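Local coordinates for protein regulator of nonsense transcripts 2 (Homo sapiens, PDB 4CEK) that acts in nonsense-mediated mRNA decay, the fragment here being its second MIF4G domain, a helical module that probably serves as a protein scaffold, at residues 280-285 / 301-306; 200-205 / 250-255. All coordinates share one frame; numbering follows the deposited sequence.

Contact 1: residues 280-285 / 301-306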
loop_
_atom_site.group_PDB
_atom_site.type_symbol
_atom_site.label_atom_id
_atom_site.label_comp_id
_atom_site.label_asym_id
_atom_site.label_seq_id
_atom_site.Cartn_x
_atom_site.Cartn_y
_atom_site.Cartn_z
ATOM N N GLN A 280 19.723 -1.799 -14.009
ATOM C CA GLN A 280 20.052 -3.209 -13.713
ATOM C C GLN A 280 18.984 -4.189 -14.173
ATOM O O GLN A 280 19.295 -5.338 -14.508
ATOM C CB GLN A 280 20.267 -3.455 -12.229
ATOM C CG GLN A 280 21.511 -2.812 -11.645
ATOM C CD GLN A 280 21.579 -3.004 -10.131
ATOM O OE1 GLN A 280 20.959 -3.929 -9.580
ATOM N NE2 GLN A 280 22.320 -2.126 -9.454
ATOM N N MET A 281 17.716 -3.776 -14.142
ATOM C CA MET A 281 16.628 -4.642 -14.653
ATOM C C MET A 281 16.733 -4.815 -16.152
ATOM O O MET A 281 16.563 -5.907 -16.629
ATOM C CB MET A 281 15.271 -4.075 -14.373
ATOM C CG MET A 281 14.906 -4.011 -12.926
ATOM S SD MET A 281 13.293 -3.205 -12.689
ATOM C CE MET A 281 12.161 -4.215 -13.645
ATOM N N MET A 282 16.996 -3.724 -16.873
ATOM C CA MET A 282 17.179 -3.759 -18.321
ATOM C C MET A 282 18.409 -4.575 -18.705
ATOM O O MET A 282 18.319 -5.472 -19.549
ATOM C CB MET A 282 17.268 -2.356 -18.889
ATOM C CG MET A 282 15.908 -1.681 -18.925
ATOM S SD MET A 282 14.676 -2.368 -20.070
ATOM C CE MET A 282 15.005 -1.266 -21.451
ATOM N N ARG A 283 19.534 -4.320 -18.042
ATOM C CA ARG A 283 20.712 -5.176 -18.237
ATOM C C ARG A 283 20.398 -6.662 -18.017
ATOM O O ARG A 283 20.881 -7.505 -18.764
ATOM C CB ARG A 283 21.889 -4.714 -17.366
ATOM C CG ARG A 283 22.516 -3.407 -17.846
ATOM C CD ARG A 283 23.722 -3.007 -16.996
ATOM N NE ARG A 283 24.687 -2.169 -17.722
ATOM C CZ ARG A 283 24.606 -0.840 -17.870
ATOM N NH1 ARG A 283 23.585 -0.147 -17.363
ATOM N NH2 ARG A 283 25.560 -0.189 -18.542
ATOM N N LYS A 284 19.559 -6.975 -17.030
ATOM C CA LYS A 284 19.234 -8.370 -16.679
ATOM C C LYS A 284 18.293 -9.075 -17.635
ATOM O O LYS A 284 18.349 -10.274 -17.715
ATOM C CB LYS A 284 18.560 -8.437 -15.302
ATOM C CG LYS A 284 19.478 -8.428 -14.087
ATOM C CD LYS A 284 18.683 -8.750 -12.816
ATOM C CE LYS A 284 19.457 -8.417 -11.553
ATOM N NZ LYS A 284 20.622 -9.326 -11.343
ATOM N N LYS A 285 17.361 -8.371 -18.291
ATOM C CA LYS A 285 16.459 -9.049 -19.259
ATOM C C LYS A 285 17.244 -9.718 -20.408
ATOM O O LYS A 285 17.002 -10.886 -20.697
ATOM C CB LYS A 285 15.345 -8.122 -19.807
ATOM C CG LYS A 285 15.830 -6.809 -20.396
ATOM C CD LYS A 285 15.225 -6.456 -21.732
ATOM C CE LYS A 285 15.991 -5.300 -22.357
ATOM N NZ LYS A 285 15.512 -5.005 -23.734
ATOM N N ALA A 301 7.693 -1.591 -17.833
ATOM C CA ALA A 301 7.867 -0.909 -16.550
ATOM C C ALA A 301 8.967 0.110 -16.641
ATOM O O ALA A 301 8.832 1.219 -16.103
ATOM C CB ALA A 301 8.151 -1.889 -15.412
ATOM N N TYR A 302 10.065 -0.245 -17.299
ATOM C CA TYR A 302 11.164 0.701 -17.503
ATOM C C TYR A 302 10.738 2.016 -18.208
ATOM O O TYR A 302 11.008 3.148 -17.699
ATOM C CB TYR A 302 12.303 0.015 -18.241
ATOM C CG TYR A 302 13.510 0.908 -18.573
ATOM C CD1 TYR A 302 13.573 1.649 -19.760
ATOM C CD2 TYR A 302 14.587 0.978 -17.720
ATOM C CE1 TYR A 302 14.675 2.431 -20.066
ATOM C CE2 TYR A 302 15.691 1.750 -18.016
ATOM C CZ TYR A 302 15.742 2.464 -19.186
ATOM O OH TYR A 302 16.848 3.230 -19.402
ATOM N N TYR A 303 10.090 1.867 -19.366
ATOM C CA TYR A 303 9.698 3.021 -20.213
ATOM C C TYR A 303 8.542 3.811 -19.585
ATOM O O TYR A 303 8.376 5.010 -19.830
ATOM C CB TYR A 303 9.322 2.548 -21.624
ATOM C CG TYR A 303 10.523 2.018 -22.413
ATOM C CD1 TYR A 303 11.632 2.826 -22.667
ATOM C CD2 TYR A 303 10.560 0.740 -22.859
ATOM C CE1 TYR A 303 12.722 2.364 -23.362
ATOM C CE2 TYR A 303 11.643 0.255 -23.552
ATOM C CZ TYR A 303 12.729 1.063 -23.815
ATOM O OH TYR A 303 13.837 0.556 -24.542
ATOM N N TYR A 304 7.765 3.129 -18.753
ATOM C CA TYR A 304 6.772 3.790 -17.928
ATOM C C TYR A 304 7.438 4.758 -16.921
ATOM O O TYR A 304 6.959 5.873 -16.796
ATOM C CB TYR A 304 5.883 2.758 -17.204
ATOM C CG TYR A 304 4.786 3.406 -16.403
ATOM C CD1 TYR A 304 5.019 3.840 -15.102
ATOM C CD2 TYR A 304 3.525 3.608 -16.947
ATOM C CE1 TYR A 304 4.028 4.463 -14.358
ATOM C CE2 TYR A 304 2.515 4.218 -16.211
ATOM C CZ TYR A 304 2.782 4.648 -14.917
ATOM O OH TYR A 304 1.809 5.245 -14.170
ATOM N N CYS A 305 8.530 4.362 -16.229
ATOM C CA CYS A 305 9.241 5.282 -15.292
ATOM C C CYS A 305 10.162 6.281 -15.942
ATOM O O CYS A 305 10.345 7.382 -15.433
ATOM C CB CYS A 305 10.140 4.519 -14.301
ATOM S SG CYS A 305 9.255 3.260 -13.424
ATOM N N ASN A 306 10.829 5.845 -17.006
ATOM C CA ASN A 306 11.946 6.596 -17.583
ATOM C C ASN A 306 11.724 6.633 -19.102
ATOM O O ASN A 306 12.472 5.984 -19.845
ATOM C CB ASN A 306 13.289 5.917 -17.224
ATOM C CG ASN A 306 14.498 6.754 -17.615
ATOM O OD1 ASN A 306 14.365 7.923 -17.939
ATOM N ND2 ASN A 306 15.678 6.169 -17.555
#

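Contact 2: residues 200-205 / 250-255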
loop_
_atom_site.group_PDB
_atom_site.type_symbol
_atom_site.label_atom_id
_atom_site.label_comp_id
_atom_site.label_asym_id
_atom_site.label_seq_id
_atom_site.Cartn_x
_atom_site.Cartn_y
_atom_site.Cartn_z
ATOM N N PHE A 200 7.160 -12.583 3.113
ATOM C CA PHE A 200 6.511 -13.875 2.876
ATOM C C PHE A 200 6.338 -14.192 1.376
ATOM O O PHE A 200 6.766 -15.255 0.918
ATOM C CB PHE A 200 5.164 -13.883 3.620
ATOM C CG PHE A 200 4.412 -15.148 3.489
ATOM C CD1 PHE A 200 4.829 -16.290 4.164
ATOM C CD2 PHE A 200 3.266 -15.212 2.687
ATOM C CE1 PHE A 200 4.127 -17.484 4.028
ATOM C CE2 PHE A 200 2.558 -16.400 2.543
ATOM C CZ PHE A 200 2.990 -17.538 3.214
ATOM N N HIS A 201 5.776 -13.250 0.607
ATOM C CA HIS A 201 5.633 -13.411 -0.851
ATOM C C HIS A 201 6.924 -13.569 -1.602
ATOM O O HIS A 201 6.971 -14.293 -2.592
ATOM C CB HIS A 201 4.886 -12.243 -1.477
ATOM C CG HIS A 201 3.446 -12.129 -1.041
ATOM N ND1 HIS A 201 2.663 -13.193 -0.866
ATOM C CD2 HIS A 201 2.665 -11.016 -0.760
ATOM C CE1 HIS A 201 1.435 -12.795 -0.489
ATOM N NE2 HIS A 201 1.437 -11.461 -0.418
ATOM N N VAL A 202 7.964 -12.863 -1.179
ATOM C CA VAL A 202 9.258 -12.963 -1.824
ATOM C C VAL A 202 9.894 -14.324 -1.575
ATOM O O VAL A 202 10.715 -14.761 -2.370
ATOM C CB VAL A 202 10.230 -11.888 -1.333
ATOM C CG1 VAL A 202 11.651 -12.187 -1.780
ATOM C CG2 VAL A 202 9.780 -10.520 -1.809
ATOM N N ARG A 203 9.527 -14.989 -0.477
ATOM C CA ARG A 203 10.121 -16.297 -0.140
ATOM C C ARG A 203 9.411 -17.494 -0.757
ATOM O O ARG A 203 10.049 -18.495 -0.965
ATOM C CB ARG A 203 10.190 -16.497 1.365
ATOM C CG ARG A 203 11.308 -15.721 2.032
ATOM C CD ARG A 203 11.070 -15.707 3.531
ATOM N NE ARG A 203 11.972 -14.789 4.236
ATOM C CZ ARG A 203 11.663 -14.133 5.355
ATOM N NH1 ARG A 203 10.456 -14.256 5.912
ATOM N NH2 ARG A 203 12.559 -13.326 5.908
ATOM N N LYS A 204 8.123 -17.367 -1.079
ATOM C CA LYS A 204 7.285 -18.493 -1.549
ATOM C C LYS A 204 7.094 -18.564 -3.072
ATOM O O LYS A 204 7.621 -17.742 -3.817
ATOM C CB LYS A 204 5.912 -18.442 -0.852
ATOM C CG LYS A 204 5.981 -18.728 0.650
ATOM C CD LYS A 204 5.925 -20.224 0.980
ATOM C CE LYS A 204 6.520 -20.548 2.353
ATOM N NZ LYS A 204 6.133 -21.910 2.829
ATOM N N LYS A 205 6.358 -19.592 -3.509
ATOM C CA LYS A 205 5.963 -19.807 -4.917
ATOM C C LYS A 205 4.935 -20.943 -5.044
ATOM O O LYS A 205 3.754 -20.705 -5.299
ATOM C CB LYS A 205 7.180 -20.128 -5.803
ATOM C CG LYS A 205 7.615 -18.973 -6.699
ATOM C CD LYS A 205 7.768 -19.391 -8.156
ATOM C CE LYS A 205 7.735 -18.168 -9.057
ATOM N NZ LYS A 205 7.933 -18.499 -10.488
ATOM N N ILE A 250 9.611 -10.768 -10.786
ATOM C CA ILE A 250 9.654 -9.832 -11.907
ATOM C C ILE A 250 8.307 -9.137 -11.953
ATOM O O ILE A 250 8.280 -7.913 -12.083
ATOM C CB ILE A 250 9.933 -10.520 -13.287
ATOM C CG1 ILE A 250 11.383 -11.027 -13.419
ATOM C CG2 ILE A 250 9.720 -9.550 -14.421
ATOM C CD1 ILE A 250 11.562 -12.105 -14.494
ATOM N N GLU A 251 7.196 -9.877 -11.819
ATOM C CA GLU A 251 5.878 -9.231 -11.877
ATOM C C GLU A 251 5.617 -8.310 -10.690
ATOM O O GLU A 251 5.145 -7.179 -10.860
ATOM C CB GLU A 251 4.737 -10.203 -11.988
ATOM C CG GLU A 251 4.981 -11.362 -12.914
ATOM C CD GLU A 251 3.701 -12.093 -13.279
ATOM O OE1 GLU A 251 2.656 -11.387 -13.485
ATOM O OE2 GLU A 251 3.762 -13.362 -13.354
ATOM N N MET A 252 5.925 -8.784 -9.495
ATOM C CA MET A 252 5.809 -7.944 -8.281
ATOM C C MET A 252 6.587 -6.661 -8.484
ATOM O O MET A 252 6.092 -5.582 -8.197
ATOM C CB MET A 252 6.322 -8.690 -7.039
ATOM C CG MET A 252 5.507 -9.941 -6.663
ATOM S SD MET A 252 6.271 -10.861 -5.292
ATOM C CE MET A 252 6.210 -9.586 -4.039
ATOM N N ALA A 253 7.799 -6.787 -9.004
ATOM C CA ALA A 253 8.645 -5.627 -9.318
ATOM C C ALA A 253 7.988 -4.619 -10.259
ATOM O O ALA A 253 8.121 -3.400 -10.052
ATOM C CB ALA A 253 9.948 -6.076 -9.954
ATOM N N CYS A 254 7.356 -5.135 -11.312
ATOM C CA CYS A 254 6.787 -4.328 -12.386
ATOM C C CYS A 254 5.521 -3.686 -11.902
ATOM O O CYS A 254 5.273 -2.502 -12.197
ATOM C CB CYS A 254 6.539 -5.163 -13.696
ATOM S SG CYS A 254 8.098 -5.710 -14.521
ATOM N N THR A 255 4.713 -4.440 -11.151
ATOM C CA THR A 255 3.580 -3.837 -10.398
ATOM C C THR A 255 4.042 -2.714 -9.453
ATOM O O THR A 255 3.475 -1.607 -9.459
ATOM C CB THR A 255 2.834 -4.862 -9.586
ATOM O OG1 THR A 255 2.545 -5.993 -10.418
ATOM C CG2 THR A 255 1.534 -4.244 -9.037
#

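Contact 1: residues 280-285 / 301-306
A Met-aromatic contact between M282 and Y302 joins the last two helices of the chain, 268-287 and 292-305, which run antiparallel as a helical hairpin. The thioether chain of M282 crosses the Y302 ring at about a right angle. Its CG lies over one face, 3.6 Å from the ring centroid and displaced toward the rim, with Y302 CD2 the nearest ring atom at 3.2 Å, a tight CH-pi approach. SD follows over the same ring, 4.2 Å from the centroid. Bends at chi2 (-67°) and again at chi3 then carry the methyl onward. M282 CE settles 3.7 Å from Y302 CD1 and 3.8 Å from Y303 OH, so one methyl touches two consecutive tyrosines. Y302 holds its CG anti to the backbone N (chi1 178°), which sends the ring toward helix 268-287, where its hydroxyl is hydrogen-bonded to E279. The edge of the Y302 ring is turned to one face of Y303, Y302 CD1 standing over that ring toward its rim. On the buried side M281 packs on V298 of helix 292-305 and on L257 of helix 247-266; nearer the surface K285 forms a salt bridge with E299. Replacing Y302 with an alanine would probably strip M282 of the surface its CG and sulfur rest on, leave the thioether freer to turn, and deprive E279 of its hydroxyl partner. M282 thus meets two tyrosines of the last turn of helix 292-305, in the antiparallel helix pairing of the all-helical MIF4G fold.

Contact 2: residues 200-205 / 250-255
The methyl of M252 meets the base of H201, with M252 CE 3.9 Å from H201 CB. The same methyl lies 4.3 Å from V202 CG2, a looser touch, so a single carbon spans two successive residues near the C-terminal end of helix 185-203. The M252 chain leaves helix 247-266 extended through chi2 (174°) and bends at chi3 (61°), which swings CE round from the line of the chain. H201 is met at its CB rather than on its ring. The imidazole is engaged elsewhere, its NE2 hydrogen-bonded to T216 OG1 on helix 210-225; this restrains the rotation of the ring, while the CB that M252 touches is set by the helix backbone. Helix 210-225 also supplies V217 as a neighbour of M252, and L241 of helix 231-243 packs against both M252 and V202, so the methionine is gripped by three helices besides its own. A weak hydrogen bond from H249 NE2 to the carbonyl O of V202 adds a polar tie between the two helices. Next to M252 in sequence, E251 OE2 is hydrogen-bonded to Y294 OH of helix 292-305. The chemistry across the two segments is thus wholly apolar: a flexible thioether whose methyl fills in between helices by shape, with a total of 102 Å² buried, while H201 NE2 and E251 OE2 are hydrogen-bonded to residues of other helices.

In the fold
The two contacts lie in series along the chain, 200-205/250-255 closing before 280-285/301-306 opens, and their centres are about 17 Å apart. Helix 247-266 connects them: one part of it receives helix 185-203 in contact 2, while C254 touches A301 of contact 1, with C254 SG and A301 CB 3.9 Å apart. L257, further along that helix, packs against M281 and C305. Contact 2 is the deeper, its centre about 15 Å from that of the chain, against about 22 Å for contact 1, which lies at the surface. Each turns on one methionine, and both join helices within the MIF4G domain.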